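Pyruvate kinase (Pyrobaculum aerophilum, PDB 3QTG) catalyses the last step of glycolysis, the divalent-metal-dependent transfer of a phosphoryl group from phosphoenolpyruvate to ADP, which yields pyruvate and ATP. Local coordinates at residues Val250-Gly255 with Arg271-Thr276; Gly255-His260 with Asp264-Val269. All blocks are in the same frame, centred on the assembly; numbering follows the deposited sequence.

Contact 1: residues Val250-Gly255 with Arg271-Thr276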
ATOM      1  N   VAL A 250      28.615   3.517 -11.883  1.00 34.03           N
ATOM      2  CA  VAL A 250      28.792   2.081 -12.031  1.00 33.33           C
ATOM      3  C   VAL A 250      28.584   1.733 -13.494  1.00 33.42           C
ATOM      4  O   VAL A 250      27.757   2.356 -14.162  1.00 33.88           O
ATOM      5  CB  VAL A 250      27.821   1.249 -11.116  1.00 33.85           C
ATOM      6  CG1 VAL A 250      28.049  -0.270 -11.298  1.00 31.38           C
ATOM      7  CG2 VAL A 250      27.984   1.644  -9.628  1.00 32.85           C
ATOM      8  N   VAL A 251      29.369   0.772 -13.991  1.00 33.42           N
ATOM      9  CA  VAL A 251      29.324   0.314 -15.390  1.00 33.23           C
ATOM     10  C   VAL A 251      29.242  -1.219 -15.457  1.00 33.50           C
ATOM     11  O   VAL A 251      30.099  -1.911 -14.900  1.00 34.30           O
ATOM     12  CB  VAL A 251      30.565   0.810 -16.172  1.00 33.47           C
ATOM     13  CG1 VAL A 251      30.415   0.563 -17.679  1.00 34.05           C
ATOM     14  CG2 VAL A 251      30.802   2.293 -15.921  1.00 32.78           C
ATOM     15  N   VAL A 252      28.189  -1.740 -16.090  1.00 32.55           N
ATOM     16  CA  VAL A 252      28.103  -3.162 -16.431  1.00 32.49           C
ATOM     17  C   VAL A 252      28.898  -3.385 -17.738  1.00 33.09           C
ATOM     18  O   VAL A 252      28.485  -2.960 -18.824  1.00 32.56           O
ATOM     19  CB  VAL A 252      26.620  -3.655 -16.599  1.00 32.22           C
ATOM     20  CG1 VAL A 252      26.554  -5.160 -16.954  1.00 31.38           C
ATOM     21  CG2 VAL A 252      25.803  -3.371 -15.361  1.00 29.78           C
ATOM     22  N   ALA A 253      30.069  -4.004 -17.603  1.00 33.85           N
ATOM     23  CA  ALA A 253      30.949  -4.259 -18.752  1.00 34.61           C
ATOM     24  C   ALA A 253      30.640  -5.669 -19.225  1.00 34.52           C
ATOM     25  O   ALA A 253      31.198  -6.648 -18.721  1.00 33.58           O
ATOM     26  CB  ALA A 253      32.453  -4.080 -18.369  1.00 34.04           C
ATOM     27  N   ARG A 254      29.691  -5.748 -20.163  1.00 35.85           N
ATOM     28  CA  ARG A 254      29.103  -7.009 -20.637  1.00 37.20           C
ATOM     29  C   ARG A 254      30.102  -7.953 -21.279  1.00 38.26           C
ATOM     30  O   ARG A 254      30.104  -9.150 -20.980  1.00 38.14           O
ATOM     31  CB  ARG A 254      28.020  -6.733 -21.670  1.00 37.33           C
ATOM     32  CG  ARG A 254      26.717  -6.174 -21.133  1.00 38.57           C
ATOM     33  CD  ARG A 254      25.834  -5.954 -22.327  1.00 38.37           C
ATOM     34  NE  ARG A 254      24.454  -6.108 -21.970  1.00 42.59           N
ATOM     35  CZ  ARG A 254      23.474  -6.199 -22.855  1.00 42.52           C
ATOM     36  NH1 ARG A 254      23.748  -6.158 -24.152  1.00 42.07           N
ATOM     37  NH2 ARG A 254      22.234  -6.320 -22.431  1.00 41.53           N
ATOM     38  N   GLY A 255      30.920  -7.426 -22.192  1.00 39.01           N
ATOM     39  CA  GLY A 255      31.939  -8.237 -22.857  1.00 40.62           C
ATOM     40  C   GLY A 255      32.815  -8.952 -21.840  1.00 41.90           C
ATOM     41  O   GLY A 255      32.957 -10.168 -21.878  1.00 43.09           O
ATOM     42  N   ARG A 271      20.954  -7.535 -14.282  1.00 36.33           N
ATOM     43  CA  ARG A 271      19.829  -7.048 -13.497  1.00 37.58           C
ATOM     44  C   ARG A 271      20.262  -6.749 -12.066  1.00 37.56           C
ATOM     45  O   ARG A 271      19.927  -5.700 -11.531  1.00 37.76           O
ATOM     46  CB  ARG A 271      18.678  -8.061 -13.536  1.00 38.47           C
ATOM     47  CG  ARG A 271      17.422  -7.580 -12.915  1.00 41.59           C
ATOM     48  CD  ARG A 271      16.414  -8.722 -12.781  1.00 47.82           C
ATOM     49  NE  ARG A 271      15.751  -9.022 -14.042  1.00 48.63           N
ATOM     50  CZ  ARG A 271      14.716  -9.851 -14.155  1.00 50.77           C
ATOM     51  NH1 ARG A 271      14.233 -10.466 -13.083  1.00 51.53           N
ATOM     52  NH2 ARG A 271      14.157 -10.060 -15.340  1.00 49.85           N
ATOM     53  N   ARG A 272      21.026  -7.651 -11.454  1.00 37.50           N
ATOM     54  CA  ARG A 272      21.477  -7.439 -10.081  1.00 38.86           C
ATOM     55  C   ARG A 272      22.405  -6.209  -9.922  1.00 36.41           C
ATOM     56  O   ARG A 272      22.286  -5.469  -8.941  1.00 35.49           O
ATOM     57  CB  ARG A 272      22.087  -8.719  -9.473  1.00 39.10           C
ATOM     58  CG  ARG A 272      22.911  -8.477  -8.189  1.00 43.58           C
ATOM     59  CD  ARG A 272      23.029  -9.739  -7.269  1.00 44.51           C
ATOM     60  NE  ARG A 272      24.069 -10.680  -7.716  1.00 53.20           N
ATOM     61  CZ  ARG A 272      23.858 -11.746  -8.500  1.00 55.23           C
ATOM     62  NH1 ARG A 272      22.634 -12.028  -8.950  1.00 58.07           N
ATOM     63  NH2 ARG A 272      24.879 -12.528  -8.842  1.00 54.11           N
ATOM     64  N   ILE A 273      23.303  -5.979 -10.879  1.00 35.17           N
ATOM     65  CA  ILE A 273      24.144  -4.773 -10.839  1.00 33.40           C
ATOM     66  C   ILE A 273      23.313  -3.484 -10.931  1.00 33.34           C
ATOM     67  O   ILE A 273      23.550  -2.513 -10.188  1.00 31.47           O
ATOM     68  CB  ILE A 273      25.256  -4.753 -11.930  1.00 33.77           C
ATOM     69  CG1 ILE A 273      26.245  -5.928 -11.748  1.00 33.23           C
ATOM     70  CG2 ILE A 273      25.993  -3.412 -11.864  1.00 31.69           C
ATOM     71  CD1 ILE A 273      26.968  -6.390 -13.024  1.00 32.71           C
ATOM     72  N   VAL A 274      22.357  -3.485 -11.867  1.00 33.65           N
ATOM     73  CA  VAL A 274      21.464  -2.342 -12.110  1.00 33.82           C
ATOM     74  C   VAL A 274      20.546  -2.069 -10.899  1.00 34.18           C
ATOM     75  O   VAL A 274      20.493  -0.943 -10.421  1.00 33.91           O
ATOM     76  CB  VAL A 274      20.626  -2.511 -13.401  1.00 33.48           C
ATOM     77  CG1 VAL A 274      19.620  -1.347 -13.563  1.00 33.50           C
ATOM     78  CG2 VAL A 274      21.542  -2.590 -14.635  1.00 34.32           C
ATOM     79  N   HIS A 275      19.878  -3.099 -10.390  1.00 34.85           N
ATOM     80  CA  HIS A 275      19.076  -2.985  -9.163  1.00 36.60           C
ATOM     81  C   HIS A 275      19.888  -2.428  -7.970  1.00 36.39           C
ATOM     82  O   HIS A 275      19.462  -1.513  -7.287  1.00 36.04           O
ATOM     83  CB  HIS A 275      18.431  -4.337  -8.840  1.00 37.41           C
ATOM     84  CG  HIS A 275      17.260  -4.667  -9.726  1.00 41.98           C
ATOM     85  ND1 HIS A 275      16.996  -3.987 -10.904  1.00 42.73           N
ATOM     86  CD2 HIS A 275      16.287  -5.609  -9.610  1.00 44.75           C
ATOM     87  CE1 HIS A 275      15.913  -4.496 -11.468  1.00 46.62           C
ATOM     88  NE2 HIS A 275      15.464  -5.482 -10.706  1.00 45.59           N
ATOM     89  N   THR A 276      21.090  -2.947  -7.763  1.00 36.52           N
ATOM     90  CA  THR A 276      21.941  -2.475  -6.686  1.00 35.96           C
ATOM     91  C   THR A 276      22.370  -1.013  -6.820  1.00 35.78           C
ATOM     92  O   THR A 276      22.343  -0.263  -5.826  1.00 36.01           O
ATOM     93  CB  THR A 276      23.129  -3.426  -6.504  1.00 36.29           C
ATOM     94  OG1 THR A 276      22.603  -4.733  -6.268  1.00 35.52           O
ATOM     95  CG2 THR A 276      24.010  -3.016  -5.335  1.00 35.57           C
TER
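Val250 sets its CG1 3.8 Å from CG2 of Ile273 on helix 266-279; a chi1 of -180° puts Val250 CG1, not CG2, against the helix. Next along the strand, Val251 turns its side chain away from the helix, to Lys230 and Ala287 on the two flanking barrel strands. Val252 faces the helix again and makes the closest approach: its CG2 comes within 3.5 Å of Ile273 CG2 and also touches Ile273 CB. With chi1 of Ile273 at -62°, its CG2 is anti to the backbone N and touches both valines, while the longer branch brings CD1 across Val252, 4.0 Å from its CG2 and close to its CG1 as well. A looser touch, 4.4 Å, joins Val252 CG2 to Val274 CG2. Ala253 takes the N-cap position of the short helix that follows. There Gly255, probably a substrate-binding residue, gives its backbone N to the hydroxyl of Thr288. The axes of strand 250-253 and helix segment 271-276 run nearly antiparallel (173°), 9.1 Å apart at their closest, as expected for a strand and its following helix in a TIM barrel. No hydrogen bond crosses, and all four touching residues are buried aliphatics, which implies joining by dispersion and hydrophobic burial.

Contact 2: residues Gly255-His260 with Asp264-Val269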
ATOM      1  N   GLY A 255      30.920  -7.426 -22.192  1.00 39.01           N
ATOM      2  CA  GLY A 255      31.939  -8.237 -22.857  1.00 40.62           C
ATOM      3  C   GLY A 255      32.815  -8.952 -21.840  1.00 41.90           C
ATOM      4  O   GLY A 255      32.957 -10.168 -21.878  1.00 43.09           O
ATOM      5  N   ASP A 256      33.354  -8.207 -20.891  1.00 41.90           N
ATOM      6  CA  ASP A 256      34.225  -8.779 -19.873  1.00 42.90           C
ATOM      7  C   ASP A 256      33.552  -9.754 -18.916  1.00 42.28           C
ATOM      8  O   ASP A 256      34.131 -10.789 -18.556  1.00 42.26           O
ATOM      9  CB  ASP A 256      34.913  -7.649 -19.123  1.00 43.79           C
ATOM     10  CG  ASP A 256      35.898  -6.882 -20.022  1.00 48.77           C
ATOM     11  OD1 ASP A 256      36.692  -7.563 -20.726  1.00 54.24           O
ATOM     12  OD2 ASP A 256      35.877  -5.617 -20.046  1.00 54.89           O
ATOM     13  N   LEU A 257      32.329  -9.427 -18.508  1.00 41.48           N
ATOM     14  CA  LEU A 257      31.582 -10.250 -17.566  1.00 41.62           C
ATOM     15  C   LEU A 257      31.143 -11.560 -18.217  1.00 41.83           C
ATOM     16  O   LEU A 257      31.014 -12.589 -17.548  1.00 41.85           O
ATOM     17  CB  LEU A 257      30.370  -9.454 -17.067  1.00 41.65           C
ATOM     18  CG  LEU A 257      29.830  -9.459 -15.641  1.00 41.69           C
ATOM     19  CD1 LEU A 257      30.863  -9.600 -14.528  1.00 38.74           C
ATOM     20  CD2 LEU A 257      29.020  -8.161 -15.499  1.00 41.92           C
ATOM     21  N   GLY A 258      30.934 -11.519 -19.531  1.00 42.18           N
ATOM     22  CA  GLY A 258      30.613 -12.715 -20.315  1.00 42.28           C
ATOM     23  C   GLY A 258      31.675 -13.814 -20.302  1.00 43.14           C
ATOM     24  O   GLY A 258      31.358 -14.982 -20.585  1.00 43.92           O
ATOM     25  N   LEU A 259      32.926 -13.456 -19.979  1.00 42.13           N
ATOM     26  CA  LEU A 259      33.997 -14.439 -19.766  1.00 41.41           C
ATOM     27  C   LEU A 259      33.891 -15.251 -18.461  1.00 41.32           C
ATOM     28  O   LEU A 259      34.433 -16.373 -18.381  1.00 42.28           O
ATOM     29  CB  LEU A 259      35.378 -13.769 -19.818  1.00 41.30           C
ATOM     30  CG  LEU A 259      35.733 -12.908 -21.032  1.00 41.48           C
ATOM     31  CD1 LEU A 259      37.140 -12.323 -20.898  1.00 41.27           C
ATOM     32  CD2 LEU A 259      35.584 -13.695 -22.321  1.00 42.14           C
ATOM     33  N   HIS A 260      33.226 -14.696 -17.448  1.00 39.68           N
ATOM     34  CA  HIS A 260      33.172 -15.301 -16.112  1.00 39.36           C
ATOM     35  C   HIS A 260      31.824 -15.960 -15.786  1.00 39.59           C
ATOM     36  O   HIS A 260      31.692 -16.659 -14.771  1.00 39.98           O
ATOM     37  CB  HIS A 260      33.584 -14.274 -15.045  1.00 38.71           C
ATOM     38  CG  HIS A 260      34.942 -13.697 -15.290  1.00 40.11           C
ATOM     39  ND1 HIS A 260      36.103 -14.386 -15.013  1.00 42.71           N
ATOM     40  CD2 HIS A 260      35.328 -12.535 -15.867  1.00 42.17           C
ATOM     41  CE1 HIS A 260      37.144 -13.664 -15.387  1.00 42.32           C
ATOM     42  NE2 HIS A 260      36.701 -12.538 -15.911  1.00 42.38           N
ATOM     43  N   ASP A 264      23.879 -17.560 -20.749  1.00 46.74           N
ATOM     44  CA  ASP A 264      22.525 -17.601 -20.181  1.00 46.60           C
ATOM     45  C   ASP A 264      22.438 -17.026 -18.759  1.00 45.86           C
ATOM     46  O   ASP A 264      21.338 -16.706 -18.285  1.00 45.69           O
ATOM     47  CB  ASP A 264      21.973 -19.043 -20.214  1.00 47.24           C
ATOM     48  CG  ASP A 264      22.901 -20.061 -19.508  1.00 49.83           C
ATOM     49  OD1 ASP A 264      24.134 -20.029 -19.733  1.00 51.63           O
ATOM     50  OD2 ASP A 264      22.397 -20.896 -18.718  1.00 51.17           O
ATOM     51  N   ALA A 265      23.582 -16.901 -18.077  1.00 45.04           N
ATOM     52  CA  ALA A 265      23.620 -16.408 -16.691  1.00 44.77           C
ATOM     53  C   ALA A 265      23.745 -14.886 -16.590  1.00 44.56           C
ATOM     54  O   ALA A 265      23.476 -14.298 -15.538  1.00 44.77           O
ATOM     55  CB  ALA A 265      24.736 -17.097 -15.901  1.00 44.60           C
ATOM     56  N   LEU A 266      24.142 -14.254 -17.689  1.00 43.69           N
ATOM     57  CA  LEU A 266      24.429 -12.830 -17.708  1.00 43.18           C
ATOM     58  C   LEU A 266      23.239 -11.867 -17.523  1.00 42.12           C
ATOM     59  O   LEU A 266      23.437 -10.782 -16.971  1.00 42.42           O
ATOM     60  CB  LEU A 266      25.201 -12.460 -18.985  1.00 43.11           C
ATOM     61  CG  LEU A 266      26.287 -11.386 -18.824  1.00 44.24           C
ATOM     62  CD1 LEU A 266      27.225 -11.666 -17.628  1.00 43.66           C
ATOM     63  CD2 LEU A 266      27.078 -11.240 -20.102  1.00 43.83           C
ATOM     64  N   PRO A 267      22.038 -12.190 -18.071  1.00 40.84           N
ATOM     65  CA  PRO A 267      20.888 -11.305 -17.800  1.00 39.50           C
ATOM     66  C   PRO A 267      20.575 -11.091 -16.322  1.00 38.20           C
ATOM     67  O   PRO A 267      20.287  -9.969 -15.923  1.00 37.39           O
ATOM     68  CB  PRO A 267      19.723 -12.004 -18.522  1.00 39.56           C
ATOM     69  CG  PRO A 267      20.395 -12.700 -19.675  1.00 40.89           C
ATOM     70  CD  PRO A 267      21.677 -13.247 -19.040  1.00 41.00           C
ATOM     71  N   ILE A 268      20.642 -12.147 -15.518  1.00 37.66           N
ATOM     72  CA  ILE A 268      20.430 -12.011 -14.084  1.00 37.98           C
ATOM     73  C   ILE A 268      21.523 -11.162 -13.375  1.00 36.69           C
ATOM     74  O   ILE A 268      21.214 -10.374 -12.483  1.00 36.58           O
ATOM     75  CB  ILE A 268      20.163 -13.400 -13.418  1.00 39.14           C
ATOM     76  CG1 ILE A 268      18.654 -13.657 -13.341  1.00 41.04           C
ATOM     77  CG2 ILE A 268      20.768 -13.511 -12.007  1.00 40.66           C
ATOM     78  CD1 ILE A 268      17.819 -12.371 -13.051  1.00 44.20           C
ATOM     79  N   VAL A 269      22.778 -11.302 -13.801  1.00 35.69           N
ATOM     80  CA  VAL A 269      23.880 -10.537 -13.227  1.00 35.35           C
ATOM     81  C   VAL A 269      23.752  -9.047 -13.593  1.00 34.94           C
ATOM     82  O   VAL A 269      23.884  -8.199 -12.729  1.00 34.46           O
ATOM     83  CB  VAL A 269      25.290 -11.142 -13.617  1.00 35.45           C
ATOM     84  CG1 VAL A 269      26.411 -10.202 -13.273  1.00 35.44           C
ATOM     85  CG2 VAL A 269      25.516 -12.487 -12.937  1.00 35.31           C
TER
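Leu257 and Leu266 carry most of the apolar packing, their side chains meeting at an oblique angle. Leu266 brings its two methyls to different places: CD1 sits 3.9 Å from CB of Leu257 and also nears CG, whereas CD2 rests on the backbone of the next residue, 3.8 Å from Gly258 CA. A second aliphatic touch comes one helical turn later, where Val269 CG1 meets CD2 of Leu257 at 4.0 Å; a chi1 of 168° turns this valine methyl to Leu257. Val237 of helix 234-238 adjoins both Leu257 and Val269. With an alanine at Leu266, both delta methyls would be gone, which would probably open a gap beside Leu257 and remove the methyl that rests on Gly258. Polar bonding stays within the segments or leaves them: within 255-260, His260 N donates to Leu257 O at 3.1 Å, and ND1 of the His260 ring is hydrogen-bonded to Gly171 N. Asp264 OD2 is hydrogen-bonded to Asn344 ND2 of the second subunit. The arrangement belongs to the C-terminal rim of the TIM barrel, where the short helix holds Gly255 and Asp256, which by similarity bind substrate, and Asp256 also magnesium.

Contact 1 is a core contact, centred about 10 Å from the centre of the chain, with every touching residue buried; contact 2, about 16 Å out, is only partly buried. Helix 266-279 serves both, packing on strand 249-253 in contact 1 and on helix 254-257 in contact 2; Gly255 joins the two segments along the chain. They form one continuous apolar layer, for Ile273 CD1 lies 3.7 Å from Leu257 CD2. Neither has a hydrogen bond across its segments, yet their packing differs: valine and isoleucine methyls meet in contact 1, leucines with a valine and a glycine backbone in contact 2. Residues beside both packings, among them Arg271 and Asp264, reach the second subunit.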